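Local coordinates for chitin binding protein (Streptomyces lividans, PDB 5FTZ) that probably binds chitin and cleaves its chains oxidatively at a copper centre, as a lytic polysaccharide monooxygenase of family AA10, at residues H1-V13 with T160-F172. Numbering follows the deposited sequence.
Sequences HGYTDLPVSRQKV and TGNAFYACSDVTF. With CU (copper (II) ion), chain B.
Arg10 meets Asp169 side-on: NE reaches OD2 at 2.8 Å and NH2 reaches OD1 at 2.9 Å, both almost straight, with guanidinium and carboxylate planes only 18° apart. The arginine chain, extended from CG to NE, reaches across strand 162-171 and meets the Asp169 side chain at about a right angle. The backbone joins in, Arg10 N donating to Cys167 O at 2.8 Å. Next along the helix, Gln11 bends at chi2 (-97°) and brings its amide beside the methyl of Ala166, so that NE2 donates to Tyr165 O at 3.0 Å; a water links OE1 to Cys167 N. In the turn before the helix, Pro7 O accepts from Ser168 OG, which sits above the carbonyl plane, while Pro7 CB packs on Val170 CG1. A water ties Thr4 OG1, Ala166 O and Ser168 OG together, and two more join Val8 O to the backbone of Asp169. Near the other end of the contact, Phe164 points its edge at one face of the His1 imidazole, centroids 5.0 Å apart, with CZ 3.6 Å from the copper ion. His1 binds that metal through N and ND1, and His91 completes the histidine brace. Further out, His148 also bonds Asp169 OD1, Leu59 O takes Arg10 NH1, and a disulfide to Cys49 fixes Cys167. With an alanine in place of Arg10, Asp169 would probably be left as a buried carboxylate without its countercharge, and Leu59 O without this donor. The contact thus joins the two sheets of the LPMO beta-sandwich, polar bonds and waters bridging the turn and helix start to one strand, while an aromatic edge set against one face of His1 probably limits access to the copper from that side.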
loop_
_atom_site.group_PDB
_atom_site.type_symbol
_atom_site.label_atom_id
_atom_site.label_comp_id
_atom_site.label_asym_id
_atom_site.label_seq_id
_atom_site.Cartn_x
_atom_site.Cartn_y
_atom_site.Cartn_z
ATOM N N HIS A 1 1.124 6.533 15.048
ATOM C CA HIS A 1 1.249 6.834 16.513
ATOM C C HIS A 1 -0.108 7.039 17.117
ATOM O O HIS A 1 -0.944 7.797 16.622
ATOM C CB HIS A 1 2.193 8.008 16.780
ATOM C CG HIS A 1 3.635 7.668 16.530
ATOM N ND1 HIS A 1 4.113 7.283 15.305
ATOM C CD2 HIS A 1 4.697 7.601 17.359
ATOM C CE1 HIS A 1 5.395 6.985 15.372
ATOM N NE2 HIS A 1 5.773 7.184 16.615
ATOM N N GLY A 2 -0.364 6.293 18.185
ATOM C CA GLY A 2 -1.640 6.351 18.858
ATOM C C GLY A 2 -1.736 5.348 19.971
ATOM O O GLY A 2 -0.847 4.520 20.152
ATOM N N TYR A 3 -2.891 5.350 20.649
ATOM C CA TYR A 3 -3.123 4.449 21.780
ATOM C C TYR A 3 -4.633 4.296 21.929
ATOM O O TYR A 3 -5.410 5.124 21.455
ATOM C CB TYR A 3 -2.522 5.042 23.082
ATOM C CG TYR A 3 -2.928 6.445 23.367
ATOM C CD1 TYR A 3 -4.121 6.739 24.005
ATOM C CD2 TYR A 3 -2.157 7.500 22.933
ATOM C CE1 TYR A 3 -4.568 8.039 24.158
ATOM C CE2 TYR A 3 -2.539 8.834 23.142
ATOM C CZ TYR A 3 -3.758 9.094 23.756
ATOM O OH TYR A 3 -4.212 10.370 24.023
ATOM N N THR A 4 -5.037 3.347 22.728
ATOM C CA THR A 4 -6.452 3.211 23.052
ATOM C C THR A 4 -6.778 4.028 24.299
ATOM O O THR A 4 -6.059 3.990 25.311
ATOM C CB THR A 4 -6.839 1.756 23.311
ATOM O OG1 THR A 4 -5.818 1.190 24.093
ATOM C CG2 THR A 4 -6.974 0.947 22.015
ATOM N N ASP A 5 -7.897 4.720 24.221
ATOM C CA ASP A 5 -8.441 5.362 25.427
ATOM C C ASP A 5 -9.752 4.739 25.898
ATOM O O ASP A 5 -10.154 5.034 26.990
ATOM C CB ASP A 5 -8.497 6.904 25.338
ATOM C CG ASP A 5 -9.520 7.383 24.475
ATOM O OD1 ASP A 5 -10.061 6.655 23.664
ATOM O OD2 ASP A 5 -9.888 8.591 24.577
ATOM N N LEU A 6 -10.293 3.784 25.146
ATOM C CA LEU A 6 -11.409 2.951 25.623
ATOM C C LEU A 6 -11.178 1.529 25.162
ATOM O O LEU A 6 -11.139 1.290 23.943
ATOM C CB LEU A 6 -12.802 3.401 25.118
ATOM C CG LEU A 6 -13.269 4.728 25.610
ATOM C CD1 LEU A 6 -14.472 5.182 24.827
ATOM C CD2 LEU A 6 -13.560 4.684 27.118
ATOM N N PRO A 7 -10.999 0.552 26.077
ATOM C CA PRO A 7 -10.764 0.743 27.503
ATOM C C PRO A 7 -9.374 1.393 27.665
ATOM O O PRO A 7 -8.463 1.065 26.891
ATOM C CB PRO A 7 -10.756 -0.709 28.029
ATOM C CG PRO A 7 -10.318 -1.560 26.887
ATOM C CD PRO A 7 -10.723 -0.827 25.634
ATOM N N VAL A 8 -9.245 2.297 28.608
ATOM C CA VAL A 8 -8.018 3.080 28.712
ATOM C C VAL A 8 -6.802 2.190 28.905
ATOM O O VAL A 8 -6.784 1.306 29.772
ATOM C CB VAL A 8 -8.146 4.197 29.752
ATOM C CG1 VAL A 8 -8.287 3.656 31.134
ATOM C CG2 VAL A 8 -6.978 5.136 29.622
ATOM N N SER A 9 -5.760 2.438 28.127
ATOM C CA SER A 9 -4.540 1.641 28.142
ATOM C C SER A 9 -3.557 2.126 29.169
ATOM O O SER A 9 -3.625 3.240 29.670
ATOM C CB SER A 9 -3.903 1.650 26.768
ATOM O OG SER A 9 -3.645 2.996 26.332
ATOM N N ARG A 10 -2.604 1.262 29.523
ATOM C CA ARG A 10 -1.583 1.587 30.484
ATOM C C ARG A 10 -0.817 2.827 30.104
ATOM O O ARG A 10 -0.502 3.630 31.000
ATOM C CB ARG A 10 -0.678 0.380 30.769
ATOM C CG ARG A 10 -1.342 -0.762 31.507
ATOM C CD ARG A 10 -0.375 -1.908 31.708
ATOM N NE ARG A 10 -1.038 -3.023 32.407
ATOM C CZ ARG A 10 -0.501 -4.229 32.567
ATOM N NH1 ARG A 10 0.704 -4.492 32.110
ATOM N NH2 ARG A 10 -1.231 -5.182 33.165
ATOM N N GLN A 11 -0.445 2.973 28.842
ATOM C CA GLN A 11 0.297 4.169 28.489
ATOM C C GLN A 11 -0.517 5.425 28.743
ATOM O O GLN A 11 0.061 6.468 29.120
ATOM C CB GLN A 11 0.807 4.093 27.043
ATOM C CG GLN A 11 -0.190 3.754 25.939
ATOM C CD GLN A 11 -0.172 2.311 25.582
ATOM O OE1 GLN A 11 -0.432 1.463 26.423
ATOM N NE2 GLN A 11 0.112 2.007 24.346
ATOM N N LYS A 12 -1.820 5.360 28.537
ATOM C CA LYS A 12 -2.643 6.542 28.754
ATOM C C LYS A 12 -2.887 6.800 30.225
ATOM O O LYS A 12 -2.900 7.986 30.629
ATOM C CB LYS A 12 -3.947 6.404 27.981
ATOM C CG LYS A 12 -4.877 7.621 28.035
ATOM C CD LYS A 12 -4.200 8.906 27.584
ATOM C CE LYS A 12 -5.251 9.989 27.391
ATOM N NZ LYS A 12 -4.583 11.181 26.831
ATOM N N VAL A 13 -3.054 5.783 31.068
ATOM C CA VAL A 13 -3.167 6.041 32.483
ATOM C C VAL A 13 -1.878 6.597 33.046
ATOM O O VAL A 13 -1.924 7.411 33.984
ATOM C CB VAL A 13 -3.675 4.874 33.349
ATOM C CG1 VAL A 13 -5.060 4.430 32.874
ATOM C CG2 VAL A 13 -2.773 3.734 33.449
ATOM N N THR A 160 4.436 -1.345 6.243
ATOM C CA THR A 160 5.499 -1.226 7.238
ATOM C C THR A 160 5.630 -2.582 7.865
ATOM O O THR A 160 4.787 -3.504 7.737
ATOM C CB THR A 160 5.214 -0.193 8.378
ATOM O OG1 THR A 160 4.253 -0.784 9.290
ATOM C CG2 THR A 160 4.840 1.135 7.844
ATOM N N GLY A 161 6.702 -2.666 8.656
ATOM C CA GLY A 161 6.899 -3.812 9.542
ATOM C C GLY A 161 6.450 -3.576 10.976
ATOM O O GLY A 161 6.850 -4.351 11.834
ATOM N N ASN A 162 5.585 -2.591 11.218
ATOM C CA ASN A 162 5.309 -2.133 12.581
ATOM C C ASN A 162 3.847 -2.218 12.973
ATOM O O ASN A 162 2.906 -2.148 12.146
ATOM C CB ASN A 162 5.757 -0.700 12.666
ATOM C CG ASN A 162 7.233 -0.546 12.447
ATOM O OD1 ASN A 162 7.984 -1.345 12.916
ATOM N ND2 ASN A 162 7.625 0.507 11.742
ATOM N N ALA A 163 3.656 -2.225 14.294
ATOM C CA ALA A 163 2.334 -2.217 14.917
ATOM C C ALA A 163 2.465 -1.459 16.227
ATOM O O ALA A 163 3.533 -1.424 16.828
ATOM C CB ALA A 163 1.811 -3.629 15.125
ATOM N N PHE A 164 1.321 -0.954 16.693
ATOM C CA PHE A 164 1.229 -0.296 18.010
ATOM C C PHE A 164 0.490 -1.195 18.929
ATOM O O PHE A 164 -0.496 -1.805 18.537
ATOM C CB PHE A 164 0.579 1.060 17.886
ATOM C CG PHE A 164 1.446 2.070 17.142
ATOM C CD1 PHE A 164 1.551 2.049 15.751
ATOM C CD2 PHE A 164 2.226 2.957 17.860
ATOM C CE1 PHE A 164 2.391 2.951 15.095
ATOM C CE2 PHE A 164 3.068 3.832 17.192
ATOM C CZ PHE A 164 3.178 3.780 15.855
ATOM N N TYR A 165 1.014 -1.296 20.139
ATOM C CA TYR A 165 0.519 -2.212 21.165
ATOM C C TYR A 165 -0.003 -1.468 22.368
ATOM O O TYR A 165 0.646 -0.558 22.870
ATOM C CB TYR A 165 1.658 -3.132 21.612
ATOM C CG TYR A 165 2.076 -4.074 20.496
ATOM C CD1 TYR A 165 2.991 -3.685 19.525
ATOM C CD2 TYR A 165 1.622 -5.379 20.447
ATOM C CE1 TYR A 165 3.364 -4.544 18.475
ATOM C CE2 TYR A 165 1.942 -6.215 19.380
ATOM C CZ TYR A 165 2.822 -5.802 18.415
ATOM O OH TYR A 165 3.112 -6.699 17.384
ATOM N N ALA A 166 -1.199 -1.835 22.843
ATOM C CA ALA A 166 -1.769 -1.135 23.986
ATOM C C ALA A 166 -2.507 -2.130 24.906
ATOM O O ALA A 166 -3.510 -2.722 24.493
ATOM C CB ALA A 166 -2.740 -0.052 23.546
ATOM N N CYS A 167 -1.949 -2.324 26.081
ATOM C CA CYS A 167 -2.572 -3.207 27.097
ATOM C C CYS A 167 -3.501 -2.394 27.960
ATOM O O CYS A 167 -3.055 -1.358 28.504
ATOM C CB CYS A 167 -1.499 -3.803 28.000
ATOM S SG CYS A 167 -0.466 -4.976 27.075
ATOM N N SER A 168 -4.724 -2.868 28.203
ATOM C CA SER A 168 -5.663 -2.226 29.070
ATOM C C SER A 168 -6.085 -3.187 30.147
ATOM O O SER A 168 -6.611 -4.275 29.852
ATOM C CB SER A 168 -6.856 -1.760 28.307
ATOM O OG SER A 168 -6.543 -0.855 27.262
ATOM N N ASP A 169 -6.026 -2.746 31.394
ATOM C CA ASP A 169 -6.553 -3.532 32.526
ATOM C C ASP A 169 -8.040 -3.352 32.676
ATOM O O ASP A 169 -8.535 -2.215 32.703
ATOM C CB ASP A 169 -5.861 -3.145 33.812
ATOM C CG ASP A 169 -4.389 -3.406 33.750
ATOM O OD1 ASP A 169 -3.983 -4.582 33.958
ATOM O OD2 ASP A 169 -3.609 -2.451 33.458
ATOM N N VAL A 170 -8.748 -4.456 32.713
ATOM C CA VAL A 170 -10.221 -4.462 32.870
ATOM C C VAL A 170 -10.631 -5.418 33.976
ATOM O O VAL A 170 -9.844 -6.260 34.426
ATOM C CB VAL A 170 -10.934 -4.774 31.549
ATOM C CG1 VAL A 170 -10.576 -3.761 30.451
ATOM C CG2 VAL A 170 -10.627 -6.205 31.117
ATOM N N THR A 171 -11.852 -5.252 34.437
ATOM C CA THR A 171 -12.461 -6.134 35.427
ATOM C C THR A 171 -13.812 -6.583 34.893
ATOM O O THR A 171 -14.662 -5.721 34.620
ATOM C CB THR A 171 -12.607 -5.446 36.805
ATOM O OG1 THR A 171 -11.318 -5.086 37.317
ATOM C CG2 THR A 171 -13.163 -6.446 37.825
ATOM N N PHE A 172 -13.943 -7.908 34.727
ATOM C CA PHE A 172 -15.124 -8.509 34.145
ATOM C C PHE A 172 -16.106 -8.780 35.229
ATOM O O PHE A 172 -15.762 -9.285 36.295
ATOM C CB PHE A 172 -14.829 -9.750 33.348
ATOM C CG PHE A 172 -14.390 -9.479 31.958
ATOM C CD1 PHE A 172 -13.075 -9.264 31.659
ATOM C CD2 PHE A 172 -15.305 -9.421 30.912
ATOM C CE1 PHE A 172 -12.648 -9.016 30.363
ATOM C CE2 PHE A 172 -14.891 -9.177 29.609
ATOM C CZ PHE A 172 -13.554 -8.950 29.326
HETATM CU CU CU B . 2.994 6.716 13.831
HETATM O O HOH W 1 -6.090 -1.563 24.708
HETATM O O HOH W 2 -5.149 0.009 31.487
HETATM O O HOH W 3 -8.687 0.144 31.339
HETATM O O HOH W 4 0.513 -1.108 26.909
#